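Local coordinates for choline binding protein PCPA (Streptococcus pneumoniae, PDB 4CP6) that probably attaches non-covalently to choline on the pneumococcal cell wall, presents a leucine-rich-repeat domain at the cell surface and serves as a vaccine antigen, at residues Ile349-Ser354 and Glu375-Lys380; Ser354-Gly359 and Lys380-Ile385; Ile345-Asn350 and His368-Ser373. All coordinates share one frame; numbering follows the deposited sequence.

Interaction 1: residues Ile349-Ser354 and Glu375-Lys380; sequences INSLPS and EFSVKK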
loop_
_atom_site.group_PDB
_atom_site.type_symbol
_atom_site.label_atom_id
_atom_site.label_comp_id
_atom_site.label_asym_id
_atom_site.label_seq_id
_atom_site.Cartn_x
_atom_site.Cartn_y
_atom_site.Cartn_z
ATOM N N ILE A 349 12.482 28.929 5.484
ATOM C CA ILE A 349 12.971 27.666 6.037
ATOM C C ILE A 349 14.295 28.026 6.678
ATOM O O ILE A 349 15.274 28.301 5.963
ATOM C CB ILE A 349 13.085 26.590 4.920
ATOM C CG1 ILE A 349 11.689 26.320 4.301
ATOM C CG2 ILE A 349 13.665 25.311 5.536
ATOM C CD1 ILE A 349 11.755 25.590 3.005
ATOM N N ASN A 350 14.309 28.066 8.016
ATOM C CA ASN A 350 15.490 28.515 8.767
ATOM C C ASN A 350 16.114 27.427 9.622
ATOM O O ASN A 350 17.068 27.700 10.339
ATOM C CB ASN A 350 15.147 29.740 9.637
ATOM C CG ASN A 350 14.018 29.507 10.614
ATOM O OD1 ASN A 350 13.962 28.505 11.320
ATOM N ND2 ASN A 350 13.084 30.433 10.681
ATOM N N SER A 351 15.577 26.201 9.578
ATOM C CA SER A 351 16.103 25.100 10.361
ATOM C C SER A 351 16.046 23.872 9.471
ATOM O O SER A 351 14.982 23.553 8.930
ATOM C CB SER A 351 15.265 24.909 11.618
ATOM O OG SER A 351 15.709 23.784 12.353
ATOM N N LEU A 352 17.195 23.237 9.252
ATOM C CA LEU A 352 17.246 22.040 8.415
ATOM C C LEU A 352 17.438 20.843 9.296
ATOM O O LEU A 352 18.402 20.801 10.076
ATOM C CB LEU A 352 18.318 22.124 7.341
ATOM C CG LEU A 352 18.260 23.350 6.424
ATOM C CD1 LEU A 352 19.356 23.286 5.401
ATOM C CD2 LEU A 352 16.914 23.438 5.703
ATOM N N PRO A 353 16.504 19.879 9.239
ATOM C CA PRO A 353 16.582 18.740 10.152
ATOM C C PRO A 353 17.618 17.702 9.782
ATOM O O PRO A 353 18.218 17.743 8.700
ATOM C CB PRO A 353 15.168 18.159 10.089
ATOM C CG PRO A 353 14.723 18.442 8.699
ATOM C CD PRO A 353 15.322 19.783 8.353
ATOM N N SER A 354 17.801 16.719 10.671
ATOM C CA SER A 354 18.676 15.607 10.407
ATOM C C SER A 354 18.128 14.843 9.215
ATOM O O SER A 354 16.904 14.761 9.022
ATOM C CB SER A 354 18.650 14.659 11.604
ATOM O OG SER A 354 19.323 15.275 12.691
ATOM N N GLU A 375 19.483 33.154 13.218
ATOM C CA GLU A 375 19.353 31.918 14.001
ATOM C C GLU A 375 19.344 30.644 13.134
ATOM O O GLU A 375 19.031 29.563 13.651
ATOM C CB GLU A 375 18.051 31.952 14.847
ATOM C CG GLU A 375 17.730 33.264 15.556
ATOM C CD GLU A 375 18.742 33.751 16.574
ATOM O OE1 GLU A 375 18.944 33.054 17.595
ATOM O OE2 GLU A 375 19.317 34.843 16.362
ATOM N N PHE A 376 19.690 30.754 11.830
ATOM C CA PHE A 376 19.682 29.625 10.878
ATOM C C PHE A 376 20.403 28.422 11.462
ATOM O O PHE A 376 21.530 28.565 11.924
ATOM C CB PHE A 376 20.375 30.047 9.570
ATOM C CG PHE A 376 20.231 29.024 8.466
ATOM C CD1 PHE A 376 19.066 28.948 7.718
ATOM C CD2 PHE A 376 21.247 28.121 8.199
ATOM C CE1 PHE A 376 18.914 27.987 6.725
ATOM C CE2 PHE A 376 21.095 27.171 7.189
ATOM C CZ PHE A 376 19.924 27.097 6.482
ATOM N N SER A 377 19.787 27.229 11.400
ATOM C CA SER A 377 20.421 26.051 11.955
ATOM C C SER A 377 20.451 24.845 11.018
ATOM O O SER A 377 19.520 24.601 10.232
ATOM C CB SER A 377 19.780 25.689 13.291
ATOM O OG SER A 377 18.452 25.235 13.116
ATOM N N VAL A 378 21.526 24.063 11.156
ATOM C CA VAL A 378 21.839 22.857 10.382
ATOM C C VAL A 378 22.389 21.866 11.409
ATOM O O VAL A 378 23.118 22.277 12.328
ATOM C CB VAL A 378 22.943 23.195 9.327
ATOM C CG1 VAL A 378 23.405 21.966 8.553
ATOM C CG2 VAL A 378 22.461 24.278 8.357
ATOM N N LYS A 379 22.102 20.574 11.234
ATOM C CA LYS A 379 22.695 19.546 12.090
ATOM C C LYS A 379 23.845 18.913 11.343
ATOM O O LYS A 379 23.924 19.010 10.101
ATOM C CB LYS A 379 21.663 18.457 12.462
ATOM C CG LYS A 379 20.443 18.967 13.251
ATOM C CD LYS A 379 20.814 19.477 14.642
ATOM C CE LYS A 379 19.641 19.463 15.596
ATOM N NZ LYS A 379 19.936 20.210 16.851
ATOM N N LYS A 380 24.724 18.202 12.067
ATOM C CA LYS A 380 25.845 17.569 11.395
ATOM C C LYS A 380 25.427 16.451 10.439
ATOM O O LYS A 380 26.182 16.107 9.530
ATOM C CB LYS A 380 26.873 17.068 12.399
ATOM C CG LYS A 380 27.680 18.251 12.922
ATOM C CD LYS A 380 28.709 17.821 13.918
ATOM C CE LYS A 380 29.495 19.006 14.417
ATOM N NZ LYS A 380 30.207 18.632 15.676
HETATM O O HOH W 1 16.626 28.352 13.218
#

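Interaction 2: residues Ser354-Gly359 and Lys380-Ile385; sequences SFFLSG and KDTFAI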
loop_
_atom_site.group_PDB
_atom_site.type_symbol
_atom_site.label_atom_id
_atom_site.label_comp_id
_atom_site.label_asym_id
_atom_site.label_seq_id
_atom_site.Cartn_x
_atom_site.Cartn_y
_atom_site.Cartn_z
ATOM N N SER A 354 17.801 16.719 10.671
ATOM C CA SER A 354 18.676 15.607 10.407
ATOM C C SER A 354 18.128 14.843 9.215
ATOM O O SER A 354 16.904 14.761 9.022
ATOM C CB SER A 354 18.650 14.659 11.604
ATOM O OG SER A 354 19.323 15.275 12.691
ATOM N N PHE A 355 19.019 14.235 8.437
ATOM C CA PHE A 355 18.652 13.324 7.338
ATOM C C PHE A 355 17.843 13.998 6.228
ATOM O O PHE A 355 17.056 13.345 5.530
ATOM C CB PHE A 355 17.898 12.089 7.886
ATOM C CG PHE A 355 18.648 11.377 8.994
ATOM C CD1 PHE A 355 19.915 10.861 8.773
ATOM C CD2 PHE A 355 18.101 11.270 10.262
ATOM C CE1 PHE A 355 20.607 10.201 9.793
ATOM C CE2 PHE A 355 18.800 10.623 11.291
ATOM C CZ PHE A 355 20.041 10.090 11.041
ATOM N N PHE A 356 18.068 15.281 6.021
ATOM C CA PHE A 356 17.362 16.079 5.029
ATOM C C PHE A 356 17.670 15.680 3.589
ATOM O O PHE A 356 16.746 15.485 2.775
ATOM C CB PHE A 356 17.725 17.530 5.286
ATOM C CG PHE A 356 17.054 18.574 4.439
ATOM C CD1 PHE A 356 15.695 18.843 4.584
ATOM C CD2 PHE A 356 17.803 19.382 3.585
ATOM C CE1 PHE A 356 15.084 19.875 3.851
ATOM C CE2 PHE A 356 17.195 20.411 2.857
ATOM C CZ PHE A 356 15.843 20.650 3.011
ATOM N N LEU A 357 18.977 15.512 3.265
ATOM C CA LEU A 357 19.377 15.226 1.892
ATOM C C LEU A 357 20.518 14.234 1.917
ATOM O O LEU A 357 21.511 14.450 2.629
ATOM C CB LEU A 357 19.730 16.540 1.218
ATOM C CG LEU A 357 20.197 16.441 -0.217
ATOM C CD1 LEU A 357 19.091 15.854 -1.137
ATOM C CD2 LEU A 357 20.645 17.778 -0.729
ATOM N N SER A 358 20.360 13.113 1.210
ATOM C CA SER A 358 21.332 12.028 1.278
ATOM C C SER A 358 21.144 11.094 0.094
ATOM O O SER A 358 20.260 11.285 -0.756
ATOM C CB SER A 358 21.169 11.234 2.587
ATOM O OG SER A 358 19.881 10.632 2.649
ATOM N N GLY A 359 21.972 10.050 0.053
ATOM C CA GLY A 359 21.888 9.027 -0.980
ATOM C C GLY A 359 22.551 9.405 -2.283
ATOM O O GLY A 359 23.393 10.298 -2.329
ATOM N N LYS A 380 24.724 18.202 12.067
ATOM C CA LYS A 380 25.845 17.569 11.395
ATOM C C LYS A 380 25.427 16.451 10.439
ATOM O O LYS A 380 26.182 16.107 9.530
ATOM C CB LYS A 380 26.873 17.068 12.399
ATOM C CG LYS A 380 27.680 18.251 12.922
ATOM C CD LYS A 380 28.709 17.821 13.918
ATOM C CE LYS A 380 29.495 19.006 14.417
ATOM N NZ LYS A 380 30.207 18.632 15.676
ATOM N N ASP A 381 24.204 15.913 10.616
ATOM C CA ASP A 381 23.686 14.890 9.713
ATOM C C ASP A 381 22.560 15.402 8.828
ATOM O O ASP A 381 21.838 14.595 8.237
ATOM C CB ASP A 381 23.290 13.612 10.474
ATOM C CG ASP A 381 22.270 13.846 11.552
ATOM O OD1 ASP A 381 21.778 14.982 11.669
ATOM O OD2 ASP A 381 21.919 12.873 12.251
ATOM N N THR A 382 22.391 16.733 8.705
ATOM C CA THR A 382 21.393 17.271 7.773
ATOM C C THR A 382 21.746 16.828 6.343
ATOM O O THR A 382 20.876 16.348 5.600
ATOM C CB THR A 382 21.378 18.793 7.880
ATOM O OG1 THR A 382 20.828 19.159 9.148
ATOM C CG2 THR A 382 20.565 19.453 6.766
ATOM N N PHE A 383 23.010 17.024 5.960
ATOM C CA PHE A 383 23.495 16.697 4.624
ATOM C C PHE A 383 24.472 15.548 4.643
ATOM O O PHE A 383 25.381 15.501 5.493
ATOM C CB PHE A 383 24.232 17.929 4.044
ATOM C CG PHE A 383 23.326 19.107 3.803
ATOM C CD1 PHE A 383 22.432 19.114 2.740
ATOM C CD2 PHE A 383 23.390 20.237 4.619
ATOM C CE1 PHE A 383 21.579 20.201 2.530
ATOM C CE2 PHE A 383 22.577 21.349 4.370
ATOM C CZ PHE A 383 21.679 21.322 3.327
ATOM N N ALA A 384 24.339 14.647 3.682
ATOM C CA ALA A 384 25.313 13.611 3.397
ATOM C C ALA A 384 25.400 13.644 1.884
ATOM O O ALA A 384 24.667 12.937 1.163
ATOM C CB ALA A 384 24.862 12.249 3.904
ATOM N N ILE A 385 26.213 14.587 1.391
ATOM C CA ILE A 385 26.257 14.905 -0.028
ATOM C C ILE A 385 27.682 14.933 -0.580
ATOM O O ILE A 385 28.645 15.061 0.191
ATOM C CB ILE A 385 25.579 16.290 -0.256
ATOM C CG1 ILE A 385 26.340 17.451 0.446
ATOM C CG2 ILE A 385 24.095 16.262 0.175
ATOM C CD1 ILE A 385 25.829 18.861 0.069
HETATM O O HOH W 2 21.600 13.370 5.621
HETATM O O HOH W 3 25.404 11.805 -1.328
HETATM O O HOH W 4 24.540 9.762 1.517
#

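Interaction 3: residues Ile345-Asn350 and His368-Ser373; sequences IGNNIN and HIKNKS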
loop_
_atom_site.group_PDB
_atom_site.type_symbol
_atom_site.label_atom_id
_atom_site.label_comp_id
_atom_site.label_asym_id
_atom_site.label_seq_id
_atom_site.Cartn_x
_atom_site.Cartn_y
_atom_site.Cartn_z
ATOM N N ILE A 345 16.040 26.053 -1.407
ATOM C CA ILE A 345 15.360 25.987 -0.127
ATOM C C ILE A 345 14.760 27.372 0.090
ATOM O O ILE A 345 15.494 28.359 0.223
ATOM C CB ILE A 345 16.335 25.576 1.002
ATOM C CG1 ILE A 345 17.142 24.316 0.606
ATOM C CG2 ILE A 345 15.582 25.367 2.314
ATOM C CD1 ILE A 345 18.153 23.820 1.657
ATOM N N GLY A 346 13.427 27.413 0.169
ATOM C CA GLY A 346 12.633 28.635 0.267
ATOM C C GLY A 346 12.925 29.568 1.423
ATOM O O GLY A 346 13.583 29.214 2.403
ATOM N N ASN A 347 12.398 30.812 1.298
ATOM C CA ASN A 347 12.715 31.948 2.172
ATOM C C ASN A 347 12.570 31.752 3.662
ATOM O O ASN A 347 13.421 32.231 4.413
ATOM C CB ASN A 347 11.897 33.206 1.783
ATOM C CG ASN A 347 12.214 33.771 0.403
ATOM O OD1 ASN A 347 13.190 33.411 -0.252
ATOM N ND2 ASN A 347 11.382 34.662 -0.094
ATOM N N ASN A 348 11.484 31.117 4.117
ATOM C CA ASN A 348 11.252 31.062 5.544
ATOM C C ASN A 348 11.623 29.722 6.170
ATOM O O ASN A 348 11.206 29.444 7.288
ATOM C CB ASN A 348 9.805 31.497 5.873
ATOM C CG ASN A 348 9.472 32.801 5.174
ATOM O OD1 ASN A 348 10.242 33.778 5.236
ATOM N ND2 ASN A 348 8.434 32.783 4.344
ATOM N N ILE A 349 12.482 28.929 5.484
ATOM C CA ILE A 349 12.971 27.666 6.037
ATOM C C ILE A 349 14.295 28.026 6.678
ATOM O O ILE A 349 15.274 28.301 5.963
ATOM C CB ILE A 349 13.085 26.590 4.920
ATOM C CG1 ILE A 349 11.689 26.320 4.301
ATOM C CG2 ILE A 349 13.665 25.311 5.536
ATOM C CD1 ILE A 349 11.755 25.590 3.005
ATOM N N ASN A 350 14.309 28.066 8.016
ATOM C CA ASN A 350 15.490 28.515 8.767
ATOM C C ASN A 350 16.114 27.427 9.622
ATOM O O ASN A 350 17.068 27.700 10.339
ATOM C CB ASN A 350 15.147 29.740 9.637
ATOM C CG ASN A 350 14.018 29.507 10.614
ATOM O OD1 ASN A 350 13.962 28.505 11.320
ATOM N ND2 ASN A 350 13.084 30.433 10.681
ATOM N N HIS A 368 20.756 26.193 -3.226
ATOM C CA HIS A 368 20.523 27.607 -2.954
ATOM C C HIS A 368 19.687 27.729 -1.693
ATOM O O HIS A 368 18.534 27.252 -1.679
ATOM C CB HIS A 368 19.819 28.282 -4.138
ATOM C CG HIS A 368 20.596 28.226 -5.413
ATOM N ND1 HIS A 368 21.308 29.329 -5.859
ATOM C CD2 HIS A 368 20.713 27.231 -6.319
ATOM C CE1 HIS A 368 21.881 28.954 -6.989
ATOM N NE2 HIS A 368 21.554 27.700 -7.315
ATOM N N ILE A 369 20.225 28.347 -0.643
ATOM C CA ILE A 369 19.539 28.548 0.628
ATOM C C ILE A 369 19.075 29.987 0.636
ATOM O O ILE A 369 19.910 30.895 0.686
ATOM C CB ILE A 369 20.441 28.215 1.819
ATOM C CG1 ILE A 369 20.998 26.760 1.671
ATOM C CG2 ILE A 369 19.697 28.453 3.145
ATOM C CD1 ILE A 369 21.749 26.200 2.891
ATOM N N LYS A 370 17.755 30.214 0.587
ATOM C CA LYS A 370 17.246 31.590 0.484
ATOM C C LYS A 370 17.026 32.299 1.799
ATOM O O LYS A 370 16.873 33.524 1.792
ATOM C CB LYS A 370 15.945 31.579 -0.335
ATOM C CG LYS A 370 16.150 31.139 -1.776
ATOM C CD LYS A 370 14.871 31.210 -2.592
ATOM C CE LYS A 370 14.536 32.569 -3.147
ATOM N NZ LYS A 370 13.133 32.602 -3.647
ATOM N N ASN A 371 17.015 31.586 2.917
ATOM C CA ASN A 371 16.754 32.163 4.231
ATOM C C ASN A 371 17.816 33.174 4.668
ATOM O O ASN A 371 18.977 33.066 4.248
ATOM C CB ASN A 371 16.560 31.073 5.265
ATOM C CG ASN A 371 16.213 31.603 6.642
ATOM O OD1 ASN A 371 17.056 31.644 7.547
ATOM N ND2 ASN A 371 14.976 32.091 6.821
ATOM N N LYS A 372 17.403 34.158 5.506
ATOM C CA LYS A 372 18.282 35.245 6.003
ATOM C C LYS A 372 18.279 35.369 7.533
ATOM O O LYS A 372 18.699 36.412 8.054
ATOM C CB LYS A 372 17.830 36.583 5.396
ATOM C CG LYS A 372 17.894 36.668 3.892
ATOM C CD LYS A 372 17.261 37.964 3.415
ATOM C CE LYS A 372 17.484 38.158 1.936
ATOM N NZ LYS A 372 17.010 39.492 1.485
ATOM N N SER A 373 17.825 34.327 8.262
ATOM C CA SER A 373 17.773 34.355 9.722
ATOM C C SER A 373 19.153 34.370 10.378
ATOM O O SER A 373 20.065 33.651 9.956
ATOM C CB SER A 373 16.963 33.179 10.260
ATOM O OG SER A 373 17.077 33.086 11.673
HETATM O O HOH W 5 16.313 28.649 3.153
HETATM O O HOH W 6 14.694 35.091 5.503
HETATM O O HOH W 7 13.373 33.122 8.990
#

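Interaction 1: residues Ile349-Ser354 and Glu375-Lys380
Ser377 is tied to Asn350 and Leu352 through both its backbone N and its backbone O. Its N gives a proton to Asn350 O (3.0 Å), and its O receives one from Leu352 N (2.9 Å, N-H...O angle 167°), so the Ser351-Ser377 pair is set as a parallel bridge. A water within reach of both Asn350 O and Glu375 O probably shares its protons among them and other acceptors, and the CA of Phe376 makes a supplementary C-H...O contact 3.3 Å from Asn350 O. The two serine hydroxyls emerge on one side of this short pairing, Ser351 OG lying 3.2 Å from Ser377 OG. Leu352 and Val378 point to the other side, into the interior. There the Phe376 ring, its CG anti to the backbone N (chi1 -171°), swings back beneath residues 349-352: Ile349 O meets its edge in the ring plane, and Leu352 CD1 approaches CZ obliquely at 4.0 Å. Ile398 and Val401 of helix 396-405 add to the interior packing on Phe376 and Val378 respectively. A short parallel pairing of this kind, with one regular bridge at Ser351-Ser377, polar outside and apolar inside, is how successive coils stack in a leucine-rich-repeat solenoid.

Interaction 2: residues Ser354-Gly359 and Lys380-Ile385
Phe355 offers one ring face to the carboxylate of Asp381: OD2 sits over it, 3.6 Å from CZ, with the ring and carboxylate planes turned 48° apart. His332, from the preceding part of the solenoid, stacks on the Phe355 ring. The other two phenylalanines run inward side by side, Phe383 CE1 reaching the edge of the Phe356 ring near its plane, 4.0 Å from CD2. One face of Phe383 carries the methyl CG2 of Thr382, displaced toward the rim, and the same methyl touches Phe356 CB. Each ring also has an edge-to-face partner, Phe329 for Phe356 and Phe391 for Phe383. Leu357 continues the apolar layer, its CD2 meeting Ile385 CG2 at 3.9 Å where the two side chains cross at about a right angle.

Polar bonds frame this layer. Asp381 CG stands between its own backbone N and carbonyl carbon (chi1 57°), which brings OD1 to Ser354 OG at 2.7 Å, on the syn side of the carboxylate. The Asp381 carbonyl is held too: Phe355 N donates to its O from above the carbonyl plane (2.8 Å), and a water lies between that oxygen and Leu357 O and can donate to either. Farther along, Leu357 N donates to Thr382 O (3.1 Å) and Leu357 O accepts from Ala384 N (3.0 Å), so the two segments are bridged at Leu357 and Phe383. Two further waters link Gly359 to Ala384 O.

With the serine as donor, Asp381 OD1 acts as an acceptor, consistent with an ionised carboxylate. The charge over the Phe355 ring is probably a mildly unfavourable approach that may be offset by the Ser354 hydroxyl and by the Phe355 N to Asp381 O bond, while the side chains of Phe356, Leu357, Phe383 and Ile385 meet through carbon atoms alone.

Interaction 3: residues Ile345-Asn350 and His368-Ser373
Asn371 is a buried side chain that serves both segments at once: its amide nitrogen reaches across to Asn347 while its amide oxygen folds back on its own backbone. The setting is the leucine-rich-repeat solenoid, at the place where the parallel strands ending at Ile345 and Ile369 give way to turns. ND2 donates to Asn347 O at 2.9 Å, and that oxygen lies only 7° out of the amide plane. OD1 accepts from Ser373 N, closing an Asx turn, although this donor sits well above the carbonyl plane. Chi1 of -177° carries the amide out toward Asn347, and chi2 of -103° turns it to present ND2 there.

Upstream, the strand pairing is regular, Ile345 N bonding to His368 O (2.8 Å) and Ile345 O receiving Lys370 N. The side chains of Ile345 and Ile369 lie side by side on the interior, CD1 to CG1. On the outer side, the Lys370 chain bends at chi3 and curls past Asn347 OD1, which is 3.3 Å from CE. One water accepts from Asn371 N and lies within donating distance of Gly346 O and Ile349 O, where the turn of residues 346-349 parts from its neighbour. Another accepts from Asn371 ND2 at 2.9 Å and from Asn350 ND2 at 3.2 Å.

Two consecutive coils of the repeat solenoid are followed here: in chain order the first coil passes through interactions 3, 1 and 2, and the second meets it in the same sequence. The centre of interaction 1 lies about 10 Å from that of interaction 3 and about 11 Å from that of interaction 2, while interactions 2 and 3 are about 17 Å apart. All three reach a common interior. Phe376 CZ packs on Ile369 CG2 (3.6 Å), Leu352 CD1 on Phe383 CZ (3.7 Å), and Phe356 CE2 on Ile345 CD1 (3.7 Å). Thr382 OG1 adds a polar link between interactions 1 and 2, its one proton probably shared between Pro353 O (3.0 Å) and Leu352 O (3.1 Å).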